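Local coordinates for protein putative thioesterase (Escherichia coli, PDB 5UGZ) that probably acts as a type II thioesterase of the alpha/beta-hydrolase fold, hydrolysing intermediates off the colibactin NRPS/PKS assembly line, at residues L122-C127 and C196-F201; Y27-S32 and Y92-H97; P129-S134 and L214-K219; L107-L112 and K190-T195. All coordinates share one frame; numbering follows the deposited sequence.

Contact 1: residues L122-C127 and C196-F201; sequences LFFSGC and CPIVLF
Phe123 and Phe201 stand side by side on one face of the sheet and point the same way, with Phe123 CD1 3.7 Å from Phe201 CE2, near the plane of the Phe201 ring. Val199 lies alongside Phe123 as well; its CB is 3.5 Å from Phe123 CD1, and its CG2 reaches CE1 of that ring. Ser125 completes this face: OG sits anti to its backbone N (chi1 -173°), 3.4 Å from Phe201 CB, while its hydrogen bond goes to His97 ND1 on strand 91-97. The other face carries Leu122, Phe124, Ile198 and Leu200. Here Ile198 CG2 is 3.6 Å from Phe124 CD2, at the ring edge, Leu200 CD2 lies by Phe124 CB and the same ring edge, and the ring stacks on Trp217. Leu122 CD1 meets Cys196 SG at 3.8 Å. Between the faces the parallel backbones are joined by five hydrogen bonds, among them Val199 N to Leu122 O (2.9 Å, 168° at the hydrogen) and Phe124 N to Val199 O; the series runs on past the strand end with Gly126 N to Phe201 O at 2.8 Å. Helix 242-259 packs over Phe123, Val199 and Phe201. Strands 121-125 and 198-203 form part of the buried parallel sheet of an alpha/beta-hydrolase fold, between strand 91-97 and the edge strand 225-230.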
loop_
_atom_site.group_PDB
_atom_site.type_symbol
_atom_site.label_atom_id
_atom_site.label_comp_id
_atom_site.label_asym_id
_atom_site.label_seq_id
_atom_site.Cartn_x
_atom_site.Cartn_y
_atom_site.Cartn_z
ATOM N N LEU A 122 11.306 2.771 -1.364
ATOM C CA LEU A 122 9.903 2.458 -1.569
ATOM C C LEU A 122 9.684 1.031 -1.125
ATOM O O LEU A 122 10.514 0.165 -1.403
ATOM C CB LEU A 122 9.474 2.605 -3.046
ATOM C CG LEU A 122 9.446 4.016 -3.647
ATOM C CD1 LEU A 122 9.381 3.916 -5.152
ATOM C CD2 LEU A 122 8.272 4.829 -3.130
ATOM N N PHE A 123 8.560 0.793 -0.448
ATOM C CA PHE A 123 8.190 -0.515 0.081
ATOM C C PHE A 123 6.844 -0.892 -0.510
ATOM O O PHE A 123 5.868 -0.158 -0.343
ATOM C CB PHE A 123 8.121 -0.496 1.614
ATOM C CG PHE A 123 9.366 0.017 2.272
ATOM C CD1 PHE A 123 10.390 -0.851 2.617
ATOM C CD2 PHE A 123 9.525 1.373 2.529
ATOM C CE1 PHE A 123 11.545 -0.386 3.224
ATOM C CE2 PHE A 123 10.682 1.850 3.123
ATOM C CZ PHE A 123 11.698 0.963 3.469
ATOM N N PHE A 124 6.790 -2.014 -1.216
ATOM C CA PHE A 124 5.542 -2.527 -1.769
ATOM C C PHE A 124 5.273 -3.853 -1.083
ATOM O O PHE A 124 5.956 -4.849 -1.348
ATOM C CB PHE A 124 5.599 -2.681 -3.287
ATOM C CG PHE A 124 5.966 -1.411 -4.011
ATOM C CD1 PHE A 124 5.089 -0.336 -4.038
ATOM C CD2 PHE A 124 7.190 -1.280 -4.647
ATOM C CE1 PHE A 124 5.426 0.839 -4.691
ATOM C CE2 PHE A 124 7.521 -0.103 -5.296
ATOM C CZ PHE A 124 6.635 0.953 -5.315
ATOM N N SER A 125 4.285 -3.851 -0.201
ATOM C CA SER A 125 3.948 -4.998 0.616
ATOM C C SER A 125 2.695 -5.677 0.063
ATOM O O SER A 125 1.726 -5.009 -0.319
ATOM C CB SER A 125 3.751 -4.538 2.061
ATOM O OG SER A 125 3.573 -5.613 2.943
ATOM N N GLY A 126 2.733 -7.006 0.000
ATOM C CA GLY A 126 1.576 -7.768 -0.461
ATOM C C GLY A 126 1.033 -7.282 -1.786
ATOM O O GLY A 126 -0.187 -7.173 -1.964
ATOM N N CYS A 127 1.921 -6.975 -2.721
ATOM C CA CYS A 127 1.563 -6.210 -3.910
ATOM C C CYS A 127 2.236 -6.844 -5.115
ATOM O O CYS A 127 3.462 -6.846 -5.202
ATOM C CB CYS A 127 1.994 -4.750 -3.753
ATOM S SG CYS A 127 1.296 -3.670 -4.991
ATOM N N CYS A 196 15.694 4.665 -6.691
ATOM C CA CYS A 196 15.828 4.331 -5.286
ATOM C C CYS A 196 15.618 2.836 -5.117
ATOM O O CYS A 196 15.101 2.168 -6.017
ATOM C CB CYS A 196 14.821 5.110 -4.433
ATOM S SG CYS A 196 13.112 4.755 -4.833
ATOM N N PRO A 197 16.037 2.273 -3.985
ATOM C CA PRO A 197 15.810 0.844 -3.756
ATOM C C PRO A 197 14.333 0.544 -3.534
ATOM O O PRO A 197 13.588 1.346 -2.969
ATOM C CB PRO A 197 16.637 0.546 -2.498
ATOM C CG PRO A 197 17.466 1.763 -2.260
ATOM C CD PRO A 197 16.767 2.906 -2.878
ATOM N N ILE A 198 13.908 -0.619 -4.019
ATOM C CA ILE A 198 12.564 -1.138 -3.800
ATOM C C ILE A 198 12.670 -2.335 -2.867
ATOM O O ILE A 198 13.482 -3.237 -3.098
ATOM C CB ILE A 198 11.889 -1.548 -5.123
ATOM C CG1 ILE A 198 11.571 -0.330 -5.998
ATOM C CG2 ILE A 198 10.660 -2.386 -4.853
ATOM C CD1 ILE A 198 10.705 -0.665 -7.213
ATOM N N VAL A 199 11.852 -2.357 -1.824
ATOM C CA VAL A 199 11.757 -3.510 -0.936
ATOM C C VAL A 199 10.359 -4.092 -1.070
ATOM O O VAL A 199 9.371 -3.355 -1.018
ATOM C CB VAL A 199 12.064 -3.142 0.528
ATOM C CG1 VAL A 199 12.002 -4.378 1.426
ATOM C CG2 VAL A 199 13.419 -2.456 0.622
ATOM N N LEU A 200 10.283 -5.408 -1.250
ATOM C CA LEU A 200 9.030 -6.120 -1.431
ATOM C C LEU A 200 8.797 -7.034 -0.235
ATOM O O LEU A 200 9.714 -7.741 0.199
ATOM C CB LEU A 200 9.046 -6.933 -2.727
ATOM C CG LEU A 200 9.390 -6.189 -4.021
ATOM C CD1 LEU A 200 9.484 -7.186 -5.172
ATOM C CD2 LEU A 200 8.364 -5.100 -4.334
ATOM N N PHE A 201 7.579 -6.998 0.304
ATOM C CA PHE A 201 7.167 -7.828 1.431
ATOM C C PHE A 201 6.075 -8.790 0.979
ATOM O O PHE A 201 5.126 -8.393 0.300
ATOM C CB PHE A 201 6.647 -6.993 2.609
ATOM C CG PHE A 201 7.697 -6.155 3.278
ATOM C CD1 PHE A 201 8.593 -6.721 4.150
ATOM C CD2 PHE A 201 7.766 -4.801 3.056
ATOM C CE1 PHE A 201 9.565 -5.957 4.768
ATOM C CE2 PHE A 201 8.727 -4.031 3.680
ATOM C CZ PHE A 201 9.627 -4.615 4.531
#

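Contact 2: residues Y27-S32 and Y92-H97; sequences YCLPYS and YAIFGH
The rings of Tyr31 and His97 meet obliquely with planes at 81°: His97 CD2 lies at the edge of the tyrosine ring, 3.5 Å from Tyr31 CD2, and Tyr31 CB lies in the plane of the imidazole at its edge. Tyr31 CG is tucked between its own backbone N and carbonyl carbon (chi1 42°), which turns the ring toward His97, while its OH bonds to Asp239. The His97 ring, its ND1 taken by Ser125, also meets His235 and Phe237. At the other end the Tyr27 ring takes Tyr92 CB in plane at its edge, 3.9 Å from CE1, and Ala93 O also comes near that edge; the two tyrosines cross at about a right angle. Between these pairs Leu29 CD1 touches Ile94 CG2 on one face of the sheet, and Cys28 SG touches Phe95 CB on the other. The parallel backbones are tied by Phe95 N to Tyr27 O (2.9 Å, 168° at the hydrogen), by Leu29 N to Phe95 O (2.8 Å), and by Tyr27 N to Ala93 O; His97 N to Leu29 O is weak at 3.4 Å. Tyr31 N is buried without a partner. Gly96 and His97 lead into Ser98 and Gly100, a GxSxG sequence consistent with the nucleophile elbow that follows this central strand in alpha/beta-hydrolases.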
loop_
_atom_site.group_PDB
_atom_site.type_symbol
_atom_site.label_atom_id
_atom_site.label_comp_id
_atom_site.label_asym_id
_atom_site.label_seq_id
_atom_site.Cartn_x
_atom_site.Cartn_y
_atom_site.Cartn_z
ATOM N N TYR A 27 5.564 7.982 4.523
ATOM C CA TYR A 27 4.156 8.017 4.153
ATOM C C TYR A 27 3.674 6.590 3.938
ATOM O O TYR A 27 4.275 5.840 3.164
ATOM C CB TYR A 27 3.955 8.862 2.886
ATOM C CG TYR A 27 4.381 10.315 3.111
ATOM C CD1 TYR A 27 5.690 10.737 2.869
ATOM C CD2 TYR A 27 3.489 11.239 3.629
ATOM C CE1 TYR A 27 6.074 12.049 3.119
ATOM C CE2 TYR A 27 3.864 12.537 3.880
ATOM C CZ TYR A 27 5.151 12.938 3.634
ATOM O OH TYR A 27 5.492 14.246 3.894
ATOM N N CYS A 28 2.598 6.211 4.630
ATOM C CA CYS A 28 2.066 4.860 4.548
ATOM C C CYS A 28 0.649 4.878 3.995
ATOM O O CYS A 28 -0.185 5.677 4.433
ATOM C CB CYS A 28 2.092 4.175 5.913
ATOM S SG CYS A 28 3.772 3.998 6.551
ATOM N N LEU A 29 0.380 3.973 3.041
ATOM C CA LEU A 29 -0.939 3.837 2.439
ATOM C C LEU A 29 -1.547 2.493 2.810
ATOM O O LEU A 29 -0.857 1.469 2.751
ATOM C CB LEU A 29 -0.859 3.979 0.902
ATOM C CG LEU A 29 -0.576 5.406 0.413
ATOM C CD1 LEU A 29 0.815 5.846 0.804
ATOM C CD2 LEU A 29 -0.744 5.524 -1.095
ATOM N N PRO A 30 -2.822 2.448 3.186
ATOM C CA PRO A 30 -3.422 1.198 3.655
ATOM C C PRO A 30 -3.890 0.293 2.517
ATOM O O PRO A 30 -3.962 0.673 1.350
ATOM C CB PRO A 30 -4.605 1.688 4.502
ATOM C CG PRO A 30 -4.996 2.978 3.876
ATOM C CD PRO A 30 -3.749 3.589 3.283
ATOM N N TYR A 31 -4.215 -0.939 2.886
ATOM C CA TYR A 31 -4.755 -1.897 1.933
ATOM C C TYR A 31 -6.246 -1.639 1.686
ATOM O O TYR A 31 -6.841 -0.709 2.231
ATOM C CB TYR A 31 -4.530 -3.313 2.434
ATOM C CG TYR A 31 -4.803 -3.462 3.901
ATOM C CD1 TYR A 31 -6.064 -3.149 4.434
ATOM C CD2 TYR A 31 -3.821 -3.923 4.763
ATOM C CE1 TYR A 31 -6.323 -3.278 5.781
ATOM C CE2 TYR A 31 -4.075 -4.063 6.108
ATOM C CZ TYR A 31 -5.328 -3.738 6.606
ATOM O OH TYR A 31 -5.577 -3.862 7.940
ATOM N N SER A 32 -6.867 -2.487 0.864
ATOM C CA SER A 32 -8.268 -2.301 0.480
ATOM C C SER A 32 -9.201 -2.412 1.682
ATOM O O SER A 32 -9.103 -3.358 2.471
ATOM C CB SER A 32 -8.674 -3.324 -0.582
ATOM O OG SER A 32 -7.962 -3.125 -1.791
ATOM N N TYR A 92 12.249 11.222 2.250
ATOM C CA TYR A 92 10.994 10.528 2.514
ATOM C C TYR A 92 11.004 9.164 1.835
ATOM O O TYR A 92 11.758 8.918 0.890
ATOM C CB TYR A 92 9.793 11.372 2.055
ATOM C CG TYR A 92 9.640 11.477 0.554
ATOM C CD1 TYR A 92 8.835 10.586 -0.136
ATOM C CD2 TYR A 92 10.298 12.459 -0.168
ATOM C CE1 TYR A 92 8.692 10.663 -1.477
ATOM C CE2 TYR A 92 10.171 12.539 -1.543
ATOM C CZ TYR A 92 9.357 11.633 -2.190
ATOM O OH TYR A 92 9.184 11.686 -3.560
ATOM N N ALA A 93 10.168 8.273 2.355
ATOM C CA ALA A 93 9.915 6.961 1.779
ATOM C C ALA A 93 8.410 6.779 1.679
ATOM O O ALA A 93 7.645 7.564 2.228
ATOM C CB ALA A 93 10.524 5.840 2.623
ATOM N N ILE A 94 7.984 5.730 0.977
ATOM C CA ILE A 94 6.572 5.404 0.824
ATOM C C ILE A 94 6.384 3.908 1.012
ATOM O O ILE A 94 7.073 3.109 0.373
ATOM C CB ILE A 94 6.017 5.836 -0.542
ATOM C CG1 ILE A 94 6.526 7.246 -0.867
ATOM C CG2 ILE A 94 4.475 5.719 -0.541
ATOM C CD1 ILE A 94 6.007 7.834 -2.143
ATOM N N PHE A 95 5.457 3.537 1.894
ATOM C CA PHE A 95 5.071 2.157 2.121
ATOM C C PHE A 95 3.591 2.031 1.789
ATOM O O PHE A 95 2.797 2.891 2.168
ATOM C CB PHE A 95 5.335 1.735 3.591
ATOM C CG PHE A 95 4.897 0.334 3.914
ATOM C CD1 PHE A 95 3.553 0.041 4.138
ATOM C CD2 PHE A 95 5.822 -0.697 3.988
ATOM C CE1 PHE A 95 3.131 -1.255 4.424
ATOM C CE2 PHE A 95 5.406 -2.004 4.285
ATOM C CZ PHE A 95 4.057 -2.277 4.500
ATOM N N GLY A 96 3.226 0.969 1.082
ATOM C CA GLY A 96 1.824 0.664 0.839
ATOM C C GLY A 96 1.644 -0.832 0.805
ATOM O O GLY A 96 2.539 -1.561 0.380
ATOM N N HIS A 97 0.489 -1.301 1.283
ATOM C CA HIS A 97 0.140 -2.720 1.261
ATOM C C HIS A 97 -0.987 -2.939 0.260
ATOM O O HIS A 97 -1.995 -2.221 0.280
ATOM C CB HIS A 97 -0.277 -3.239 2.645
ATOM C CG HIS A 97 -0.443 -4.735 2.710
ATOM N ND1 HIS A 97 0.613 -5.599 2.913
ATOM C CD2 HIS A 97 -1.540 -5.518 2.579
ATOM C CE1 HIS A 97 0.172 -6.844 2.916
ATOM N NE2 HIS A 97 -1.131 -6.822 2.713
#

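Contact 3: residues P129-S134 and L214-K219; sequences PPDRAS and LLAWEK
Two loops that follow neighbouring parallel strands, 121-125 and 198-203, meet here over the sheet face that carries Phe124, Ile198 and Leu200, beside helix 99-113, and Pro129 and Pro130 lie on one face of the Trp217 indole. Pro130 CD sits 3.4 Å from the centroid of the six-membered ring, 12° off its normal, and Pro129 CA stands 3.7 Å from that of the five-membered ring; both are CH-pi contacts. Trp217 NE1 hydrogen-bonds Cys127 O, which together with the prolines on one face restrains the indole. Pro129 CG also touches Ala216 CB at 3.6 Å. In the alpha/beta-hydrolase fold these loops are connections that follow the C-terminal ends of the strands, and the one carrying Trp217 is wound as 3-10 turns. Farther out the contact turns polar. Lys219 NZ comes from above the carboxylate plane to Asp131 OD2 at 2.7 Å and also bonds Ala216 O at 3.1 Å, on a lone pair; a bend at its last torsion (chi4 -65°) brings NZ to both. Arg132 NE makes a second, weak salt bridge to Asp131 OD2. That oxygen is thus shared by two cations, while Asp131 OD1 is buried without a partner.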
loop_
_atom_site.group_PDB
_atom_site.type_symbol
_atom_site.label_atom_id
_atom_site.label_comp_id
_atom_site.label_asym_id
_atom_site.label_seq_id
_atom_site.Cartn_x
_atom_site.Cartn_y
_atom_site.Cartn_z
ATOM N N PRO A 129 3.323 -6.999 -9.134
ATOM C CA PRO A 129 3.945 -5.909 -9.884
ATOM C C PRO A 129 2.902 -5.092 -10.611
ATOM O O PRO A 129 1.863 -5.619 -11.053
ATOM C CB PRO A 129 4.882 -6.638 -10.859
ATOM C CG PRO A 129 5.104 -7.975 -10.247
ATOM C CD PRO A 129 3.809 -8.317 -9.576
ATOM N N PRO A 130 3.134 -3.786 -10.774
ATOM C CA PRO A 130 2.083 -2.936 -11.346
ATOM C C PRO A 130 1.707 -3.311 -12.771
ATOM O O PRO A 130 0.547 -3.109 -13.159
ATOM C CB PRO A 130 2.683 -1.525 -11.257
ATOM C CG PRO A 130 4.142 -1.723 -11.086
ATOM C CD PRO A 130 4.329 -3.017 -10.390
ATOM N N ASP A 131 2.641 -3.854 -13.561
ATOM C CA ASP A 131 2.295 -4.298 -14.909
ATOM C C ASP A 131 1.579 -5.649 -14.929
ATOM O O ASP A 131 1.007 -6.018 -15.963
ATOM C CB ASP A 131 3.538 -4.320 -15.829
ATOM C CG ASP A 131 4.731 -5.101 -15.255
ATOM O OD1 ASP A 131 4.924 -5.124 -14.033
ATOM O OD2 ASP A 131 5.501 -5.675 -16.046
ATOM N N ARG A 132 1.553 -6.369 -13.807
ATOM C CA ARG A 132 0.800 -7.606 -13.690
ATOM C C ARG A 132 -0.297 -7.520 -12.644
ATOM O O ARG A 132 -1.046 -8.486 -12.468
ATOM C CB ARG A 132 1.749 -8.756 -13.371
ATOM C CG ARG A 132 2.740 -8.985 -14.484
ATOM C CD ARG A 132 4.181 -8.720 -14.085
ATOM N NE ARG A 132 5.060 -8.942 -15.229
ATOM C CZ ARG A 132 5.396 -10.147 -15.680
ATOM N NH1 ARG A 132 6.195 -10.272 -16.739
ATOM N NH2 ARG A 132 4.931 -11.232 -15.069
ATOM N N ALA A 133 -0.422 -6.382 -11.960
ATOM C CA ALA A 133 -1.477 -6.180 -10.974
ATOM C C ALA A 133 -2.840 -6.196 -11.645
ATOM O O ALA A 133 -3.539 -5.173 -11.680
ATOM C CB ALA A 133 -1.272 -4.866 -10.219
ATOM N N SER A 134 -3.209 -7.352 -12.195
ATOM C CA SER A 134 -4.534 -7.585 -12.744
ATOM C C SER A 134 -5.327 -8.456 -11.777
ATOM O O SER A 134 -4.758 -9.258 -11.027
ATOM C CB SER A 134 -4.454 -8.270 -14.113
ATOM O OG SER A 134 -3.707 -7.502 -15.040
ATOM N N LEU A 214 6.944 -11.527 -8.701
ATOM C CA LEU A 214 7.544 -10.322 -8.142
ATOM C C LEU A 214 8.851 -9.949 -8.819
ATOM O O LEU A 214 9.360 -8.850 -8.585
ATOM C CB LEU A 214 7.749 -10.499 -6.636
ATOM C CG LEU A 214 6.425 -10.632 -5.881
ATOM C CD1 LEU A 214 6.683 -11.156 -4.514
ATOM C CD2 LEU A 214 5.690 -9.300 -5.819
ATOM N N LEU A 215 9.392 -10.825 -9.661
ATOM C CA LEU A 215 10.571 -10.476 -10.438
ATOM C C LEU A 215 10.282 -9.362 -11.440
ATOM O O LEU A 215 11.209 -8.662 -11.867
ATOM C CB LEU A 215 11.094 -11.733 -11.138
ATOM C CG LEU A 215 11.308 -12.912 -10.180
ATOM C CD1 LEU A 215 11.532 -14.223 -10.937
ATOM C CD2 LEU A 215 12.467 -12.617 -9.230
ATOM N N ALA A 216 9.013 -9.174 -11.815
ATOM C CA ALA A 216 8.608 -8.086 -12.691
ATOM C C ALA A 216 8.713 -6.727 -12.029
ATOM O O ALA A 216 8.414 -5.723 -12.675
ATOM C CB ALA A 216 7.176 -8.300 -13.167
ATOM N N TRP A 217 9.092 -6.674 -10.758
ATOM C CA TRP A 217 9.232 -5.415 -10.046
ATOM C C TRP A 217 10.556 -4.720 -10.324
ATOM O O TRP A 217 10.653 -3.508 -10.115
ATOM C CB TRP A 217 9.106 -5.659 -8.538
ATOM C CG TRP A 217 7.738 -5.451 -7.938
ATOM C CD1 TRP A 217 6.930 -6.403 -7.392
ATOM C CD2 TRP A 217 7.057 -4.204 -7.775
ATOM N NE1 TRP A 217 5.778 -5.830 -6.907
ATOM C CE2 TRP A 217 5.832 -4.478 -7.126
ATOM C CE3 TRP A 217 7.364 -2.879 -8.111
ATOM C CZ2 TRP A 217 4.902 -3.471 -6.818
ATOM C CZ3 TRP A 217 6.431 -1.875 -7.805
ATOM C CH2 TRP A 217 5.219 -2.183 -7.169
ATOM N N GLU A 218 11.569 -5.449 -10.803
ATOM C CA GLU A 218 12.939 -4.948 -10.806
ATOM C C GLU A 218 13.198 -3.910 -11.891
ATOM O O GLU A 218 14.067 -3.046 -11.717
ATOM C CB GLU A 218 13.904 -6.132 -10.934
ATOM C CG GLU A 218 13.898 -7.018 -9.683
ATOM C CD GLU A 218 14.596 -8.350 -9.869
ATOM O OE1 GLU A 218 15.297 -8.536 -10.892
ATOM O OE2 GLU A 218 14.433 -9.220 -8.985
ATOM N N LYS A 219 12.469 -3.950 -13.006
ATOM C CA LYS A 219 12.706 -2.960 -14.056
ATOM C C LYS A 219 12.245 -1.551 -13.684
ATOM O O LYS A 219 12.552 -0.608 -14.423
ATOM C CB LYS A 219 12.009 -3.383 -15.347
ATOM C CG LYS A 219 10.542 -3.695 -15.160
ATOM C CD LYS A 219 9.827 -3.781 -16.483
ATOM C CE LYS A 219 8.369 -4.144 -16.295
ATOM N NZ LYS A 219 8.217 -5.512 -15.728
#

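Contact 4: residues L107-L112 and K190-T195; sequences LVHYIL and KARTLT
His109 is held between Lys190 and Leu194, which occupy opposite faces of its imidazole. Lys190 CG stands 3.6 Å from the ring centroid, almost straight above it, because the lysine chain bends at chi2 (-72°) and runs back across the ring toward Glu106, with which NZ forms a salt bridge. From the far side Leu194 CD2 comes to 4.2 Å from the same centroid, off to one side. The ring edge belongs to Arg192: NH1 gives a hydrogen bond to His109 ND1 (3.3 Å, 155° at the hydrogen), lying in the planes of both groups, though these are turned somewhat apart. Arg192 bends too, at chi3 (68°), which folds the guanidinium back over the helix; Leu112 CB then sits 3.6 Å above the centre of one guanidinium face, and Leu112 CD1 presses on Arg192 CD. Deeper in, Leu194 CD2 touches Leu112 CD1 at 3.8 Å and meets Val108 CG2 tip to tip. Arg192 NH2 reaches Asp113 in a salt bridge. Accepting the arginine N-H requires a lone pair on ND1, so the bond favours a histidine without a proton there; the cations, each paired with an acid, would probably add at most a modest effect.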
loop_
_atom_site.group_PDB
_atom_site.type_symbol
_atom_site.label_atom_id
_atom_site.label_comp_id
_atom_site.label_asym_id
_atom_site.label_seq_id
_atom_site.Cartn_x
_atom_site.Cartn_y
_atom_site.Cartn_z
ATOM N N LEU A 107 1.527 7.110 -7.027
ATOM C CA LEU A 107 1.728 8.357 -6.295
ATOM C C LEU A 107 3.163 8.874 -6.394
ATOM O O LEU A 107 3.376 10.087 -6.488
ATOM C CB LEU A 107 1.354 8.151 -4.827
ATOM C CG LEU A 107 1.619 9.345 -3.916
ATOM C CD1 LEU A 107 0.855 10.571 -4.419
ATOM C CD2 LEU A 107 1.243 9.000 -2.487
ATOM N N VAL A 108 4.165 7.988 -6.325
ATOM C CA VAL A 108 5.545 8.459 -6.417
ATOM C C VAL A 108 5.791 9.091 -7.779
ATOM O O VAL A 108 6.373 10.176 -7.879
ATOM C CB VAL A 108 6.566 7.333 -6.111
ATOM C CG1 VAL A 108 6.498 6.188 -7.109
ATOM C CG2 VAL A 108 7.987 7.906 -6.085
ATOM N N HIS A 109 5.344 8.439 -8.846
ATOM C CA HIS A 109 5.522 9.040 -10.163
ATOM C C HIS A 109 4.746 10.343 -10.296
ATOM O O HIS A 109 5.210 11.264 -10.968
ATOM C CB HIS A 109 5.128 8.042 -11.247
ATOM C CG HIS A 109 6.135 6.946 -11.444
ATOM N ND1 HIS A 109 7.282 7.116 -12.187
ATOM C CD2 HIS A 109 6.168 5.668 -10.994
ATOM C CE1 HIS A 109 7.976 5.991 -12.191
ATOM N NE2 HIS A 109 7.318 5.095 -11.477
ATOM N N TYR A 110 3.584 10.453 -9.637
ATOM C CA TYR A 110 2.804 11.690 -9.656
ATOM C C TYR A 110 3.512 12.789 -8.872
ATOM O O TYR A 110 3.466 13.963 -9.254
ATOM C CB TYR A 110 1.407 11.398 -9.086
ATOM C CG TYR A 110 0.373 12.519 -9.064
ATOM C CD1 TYR A 110 -0.540 12.684 -10.112
ATOM C CD2 TYR A 110 0.266 13.367 -7.968
ATOM C CE1 TYR A 110 -1.511 13.677 -10.079
ATOM C CE2 TYR A 110 -0.695 14.362 -7.932
ATOM C CZ TYR A 110 -1.570 14.515 -8.998
ATOM O OH TYR A 110 -2.518 15.506 -8.955
ATOM N N ILE A 111 4.160 12.428 -7.765
ATOM C CA ILE A 111 5.002 13.369 -7.033
ATOM C C ILE A 111 6.139 13.848 -7.928
ATOM O O ILE A 111 6.388 15.051 -8.064
ATOM C CB ILE A 111 5.525 12.709 -5.739
ATOM C CG1 ILE A 111 4.394 12.551 -4.711
ATOM C CG2 ILE A 111 6.738 13.451 -5.156
ATOM C CD1 ILE A 111 4.680 11.544 -3.602
ATOM N N LEU A 112 6.829 12.903 -8.576
ATOM C CA LEU A 112 7.921 13.250 -9.482
ATOM C C LEU A 112 7.439 14.126 -10.642
ATOM O O LEU A 112 8.111 15.098 -11.004
ATOM C CB LEU A 112 8.597 11.973 -9.995
ATOM C CG LEU A 112 9.575 11.284 -9.028
ATOM C CD1 LEU A 112 9.942 9.921 -9.549
ATOM C CD2 LEU A 112 10.817 12.108 -8.850
ATOM N N LYS A 190 5.686 4.553 -17.644
ATOM C CA LYS A 190 6.014 5.864 -17.101
ATOM C C LYS A 190 7.131 6.547 -17.901
ATOM O O LYS A 190 7.782 5.949 -18.762
ATOM C CB LYS A 190 6.420 5.730 -15.627
ATOM C CG LYS A 190 5.393 5.022 -14.732
ATOM C CD LYS A 190 4.167 5.881 -14.478
ATOM C CE LYS A 190 3.061 5.049 -13.888
ATOM N NZ LYS A 190 1.747 5.703 -14.100
ATOM N N ALA A 191 7.357 7.821 -17.588
ATOM C CA ALA A 191 8.358 8.631 -18.266
ATOM C C ALA A 191 9.736 8.552 -17.620
ATOM O O ALA A 191 10.612 9.351 -17.969
ATOM C CB ALA A 191 7.911 10.095 -18.306
ATOM N N ARG A 192 9.957 7.618 -16.702
ATOM C CA ARG A 192 11.174 7.661 -15.909
ATOM C C ARG A 192 11.286 6.366 -15.145
ATOM O O ARG A 192 10.272 5.769 -14.781
ATOM C CB ARG A 192 11.144 8.822 -14.921
ATOM C CG ARG A 192 10.128 8.539 -13.856
ATOM C CD ARG A 192 10.126 9.574 -12.819
ATOM N NE ARG A 192 9.631 10.842 -13.322
ATOM C CZ ARG A 192 8.347 11.108 -13.531
ATOM N NH1 ARG A 192 7.418 10.178 -13.326
ATOM N NH2 ARG A 192 7.996 12.304 -13.956
ATOM N N THR A 193 12.521 5.942 -14.909
ATOM C CA THR A 193 12.824 4.819 -14.028
ATOM C C THR A 193 13.177 5.371 -12.657
ATOM O O THR A 193 14.020 6.272 -12.546
ATOM C CB THR A 193 13.994 3.975 -14.549
ATOM O OG1 THR A 193 13.677 3.454 -15.838
ATOM C CG2 THR A 193 14.238 2.805 -13.634
ATOM N N LEU A 194 12.529 4.839 -11.622
ATOM C CA LEU A 194 12.905 5.187 -10.260
ATOM C C LEU A 194 14.388 4.901 -10.053
ATOM O O LEU A 194 14.968 4.010 -10.683
ATOM C CB LEU A 194 12.040 4.409 -9.259
ATOM C CG LEU A 194 10.535 4.710 -9.407
ATOM C CD1 LEU A 194 9.681 3.838 -8.520
ATOM C CD2 LEU A 194 10.256 6.157 -9.124
ATOM N N THR A 195 15.016 5.693 -9.188
ATOM C CA THR A 195 16.425 5.534 -8.853
ATOM C C THR A 195 16.631 5.322 -7.352
ATOM O O THR A 195 17.626 5.770 -6.787
ATOM C CB THR A 195 17.236 6.741 -9.312
ATOM O OG1 THR A 195 16.856 7.881 -8.539
ATOM C CG2 THR A 195 16.986 7.038 -10.747
#

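How the contacts relate
Contacts 1 and 2 are buried strand pairs of one parallel sheet and share a border: strands 91-97 and 121-125 are neighbours, joined by backbone hydrogen bonds from Phe123 N to Ile94 O and Ser125 N to Gly96 O. Contacts 3 and 4 lie farther from the chain centre and join loops or a helix by side chains, with a salt bridge in contact 3 and an arginine-histidine hydrogen bond in contact 4, where the sheet pairs use backbone hydrogen bonds and apolar faces. Trp217 ties contact 3 to the face of contact 1. Helix 99-113 of contact 4 lies against the sheet, Val108 near Ile94 and Leu122. Contacts 2 and 3 do not touch, their nearest atoms about 8 Å apart.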